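Local coordinates for SnoaL-like domain-containing protein (Burkholderia thailandensis E264, PDB 3H3H), which is of unknown function but adopts a SnoaL-like fold of the NTF2 clan, whose cone-shaped domain commonly encloses a ligand-binding or catalytic pocket, at residues W65-A68 with L69-P73. Sequence-based numbering, arbitrary orientation. Where two conformers were deposited one is given.
Sequences WREA and LRMIP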
ATOM      1  N   TRP B  65     -12.050 -12.866  10.501  1.00 13.78           N
ATOM      2  CA  TRP B  65     -10.865 -13.685  10.299  1.00 12.08           C
ATOM      3  C   TRP B  65     -11.008 -15.098  10.867  1.00  9.93           C
ATOM      4  O   TRP B  65     -10.481 -16.070  10.265  1.00 11.58           O
ATOM      5  CB  TRP B  65      -9.639 -12.976  10.863  1.00 11.60           C
ATOM      6  CG  TRP B  65      -9.334 -11.687  10.143  1.00 12.56           C
ATOM      7  CD1 TRP B  65      -9.967 -11.218   9.031  1.00 14.34           C
ATOM      8  CD2 TRP B  65      -8.359 -10.720  10.515  1.00 12.98           C
ATOM      9  NE1 TRP B  65      -9.437 -10.023   8.669  1.00 16.31           N
ATOM     10  CE2 TRP B  65      -8.419  -9.703   9.546  1.00 12.79           C
ATOM     11  CE3 TRP B  65      -7.407 -10.638  11.551  1.00 14.98           C
ATOM     12  CZ2 TRP B  65      -7.630  -8.589   9.606  1.00 15.08           C
ATOM     13  CZ3 TRP B  65      -6.593  -9.544  11.613  1.00 18.30           C
ATOM     14  CH2 TRP B  65      -6.707  -8.524  10.633  1.00 14.69           C
ATOM     15  N   ARG B  66     -11.651 -15.210  12.034  1.00 12.02           N
ATOM     16  CA  ARG B  66     -11.929 -16.467  12.663  1.00 12.78           C
ATOM     17  C   ARG B  66     -12.725 -17.330  11.700  1.00 12.94           C
ATOM     18  O   ARG B  66     -12.389 -18.509  11.507  1.00 14.56           O
ATOM     19  CB  ARG B  66     -12.639 -16.276  14.007  1.00 11.70           C
ATOM     20  CG  ARG B  66     -12.914 -17.550  14.821  1.00 12.93           C
ATOM     21  CD  ARG B  66     -13.542 -17.237  16.197  1.00 16.53           C
ATOM     22  NE  ARG B  66     -12.684 -16.335  16.933  1.00 13.84           N
ATOM     23  CZ  ARG B  66     -12.905 -15.040  17.143  1.00 16.87           C
ATOM     24  NH1 ARG B  66     -14.027 -14.441  16.757  1.00 16.14           N
ATOM     25  NH2 ARG B  66     -11.979 -14.337  17.748  1.00 16.08           N
ATOM     26  N   GLU B  67     -13.752 -16.746  11.078  1.00 11.63           N
ATOM     27  CA  GLU B  67     -14.549 -17.505  10.148  1.00 13.01           C
ATOM     28  C   GLU B  67     -13.811 -17.833   8.858  1.00 11.06           C
ATOM     29  O   GLU B  67     -13.980 -18.946   8.323  1.00 14.15           O
ATOM     30  CB  GLU B  67     -15.855 -16.790   9.867  1.00 13.97           C
ATOM     31  CG  GLU B  67     -16.851 -17.589   9.047  1.00 19.34           C
ATOM     32  CD  GLU B  67     -17.309 -18.914   9.677  1.00 17.30           C
ATOM     33  OE1 GLU B  67     -17.128 -19.150  10.897  1.00 25.71           O
ATOM     34  OE2 GLU B  67     -17.863 -19.738   8.944  1.00 16.32           O
ATOM     35  N   ALA B  68     -12.952 -16.907   8.395  1.00 11.62           N
ATOM     36  CA  ALA B  68     -12.089 -17.190   7.240  1.00 12.81           C
ATOM     37  C   ALA B  68     -11.265 -18.422   7.481  1.00 15.15           C
ATOM     38  O   ALA B  68     -11.167 -19.273   6.587  1.00 13.00           O
ATOM     39  CB  ALA B  68     -11.150 -16.065   6.952  1.00 12.74           C
ATOM     40  N   LEU B  69     -10.658 -18.538   8.669  1.00 14.74           N
ATOM     41  CA  LEU B  69      -9.806 -19.684   8.967  1.00 16.44           C
ATOM     42  C   LEU B  69     -10.594 -20.965   9.083  1.00 17.54           C
ATOM     43  O   LEU B  69     -10.126 -22.067   8.762  1.00 16.35           O
ATOM     44  CB  LEU B  69      -9.040 -19.444  10.233  1.00 15.28           C
ATOM     45  CG  LEU B  69      -8.021 -18.313  10.155  1.00 16.54           C
ATOM     46  CD1 LEU B  69      -7.418 -18.111  11.509  1.00 16.98           C
ATOM     47  CD2 LEU B  69      -6.937 -18.644   9.094  1.00 14.90           C
ATOM     48  N   ARG B  70     -11.827 -20.829   9.553  1.00 17.53           N
ATOM     49  CA  ARG B  70     -12.684 -21.987   9.667  1.00 21.14           C
ATOM     50  C   ARG B  70     -13.121 -22.495   8.265  1.00 19.68           C
ATOM     51  O   ARG B  70     -13.104 -23.698   7.977  1.00 20.27           O
ATOM     52  CB  ARG B  70     -13.861 -21.587  10.566  1.00 20.53           C
ATOM     53  CG  ARG B  70     -14.765 -22.663  10.958  1.00 26.56           C
ATOM     54  CD  ARG B  70     -15.801 -22.152  11.972  1.00 21.40           C
ATOM     55  NE  ARG B  70     -16.935 -23.005  11.893  1.00 26.43           N
ATOM     56  CZ  ARG B  70     -17.032 -24.190  12.478  1.00 36.21           C
ATOM     57  NH1 ARG B  70     -16.042 -24.660  13.226  1.00 39.40           N
ATOM     58  NH2 ARG B  70     -18.124 -24.906  12.307  1.00 32.27           N
HETATM   59  N   MSE B  71     -13.510 -21.580   7.393  0.50 17.90           N
HETATM   60  CA  MSE B  71     -13.992 -21.948   6.085  0.50 18.72           C
HETATM   61  C   MSE B  71     -12.886 -22.306   5.086  0.50 17.73           C
HETATM   62  O   MSE B  71     -13.114 -23.128   4.188  0.50 14.71           O
HETATM   63  CB  MSE B  71     -14.779 -20.791   5.506  0.50 18.84           C
HETATM   64  CG  MSE B  71     -16.073 -20.543   6.227  0.50 21.81           C
HETATM   65 SE   MSE B  71     -17.001 -19.215   5.207  0.38 21.81          SE
HETATM   66  CE  MSE B  71     -17.290 -20.252   3.576  0.50 33.47           C
ATOM     67  N   ILE B  72     -11.694 -21.730   5.271  1.00 18.72           N
ATOM     68  CA  ILE B  72     -10.575 -21.939   4.335  1.00 18.27           C
ATOM     69  C   ILE B  72      -9.501 -22.624   5.185  1.00 18.45           C
ATOM     70  O   ILE B  72      -8.496 -22.011   5.556  1.00 15.16           O
ATOM     71  CB  ILE B  72     -10.016 -20.632   3.720  1.00 19.57           C
ATOM     72  CG1 ILE B  72     -11.129 -19.737   3.169  1.00 21.77           C
ATOM     73  CG2 ILE B  72      -8.973 -20.984   2.606  1.00 21.33           C
ATOM     74  CD1 ILE B  72     -10.632 -18.421   2.648  1.00 26.26           C
ATOM     75  N   PRO B  73      -9.704 -23.906   5.503  1.00 18.37           N
ATOM     76  CA  PRO B  73      -8.888 -24.549   6.541  1.00 23.92           C
ATOM     77  C   PRO B  73      -7.437 -24.755   6.167  1.00 25.57           C
ATOM     78  O   PRO B  73      -6.568 -24.929   7.043  1.00 30.61           O
ATOM     79  CB  PRO B  73      -9.610 -25.897   6.765  1.00 25.82           C
ATOM     80  CG  PRO B  73     -10.359 -26.124   5.571  1.00 21.86           C
ATOM     81  CD  PRO B  73     -10.796 -24.797   5.073  1.00 19.51           C
TER
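Glu67 reaches along the surface of its helix to both Arg70 and Met71, three and four residues further on. Its chain leaves with CG anti to the backbone N (chi1 -172°) and then bends at chi2 (60°), which brings the carboxylate toward the following turn. OE1 lies at the edge of the Arg70 guanidinium, near its plane, but the salt bridge to NE is long at 4.0 Å; the aliphatic CD of Arg70 is nearer, 3.5 Å from Glu67 OE1. Carboxylate and guanidinium planes are turned 45° apart, so the pairing is not the flat, two-pronged kind. The other oxygen, OE2 of Glu67, rests 3.4 Å from CG of Met71, a selenomethionine, in the one of its two conformers described here; the placing of its selenium is therefore doubtful.

Beneath these side chains runs the helical ladder. Leu69 N donates to Trp65 O, Arg70 N to Arg66 O and Met71 N to Glu67 O, the last at 2.8 Å. Ile72 N closes the series on Ala68 O, 2.8 Å away, although Ile72 itself has already left helical backbone angles. Leu69 CG also packs against the Trp65 carbonyl oxygen, at 3.3 Å.

Trp65 sends its indole away from this turn, edge-to-face with Trp21 and Tyr33 and against helix 26-30, with an unidentified ligand close by. The arrangement is the C-terminal end of helix 58-71 in an NTF2-like fold: in these last turns Arg66, Glu67 and Arg70 lie at the surface while Trp65 faces the neighbouring helix and the bound ligand.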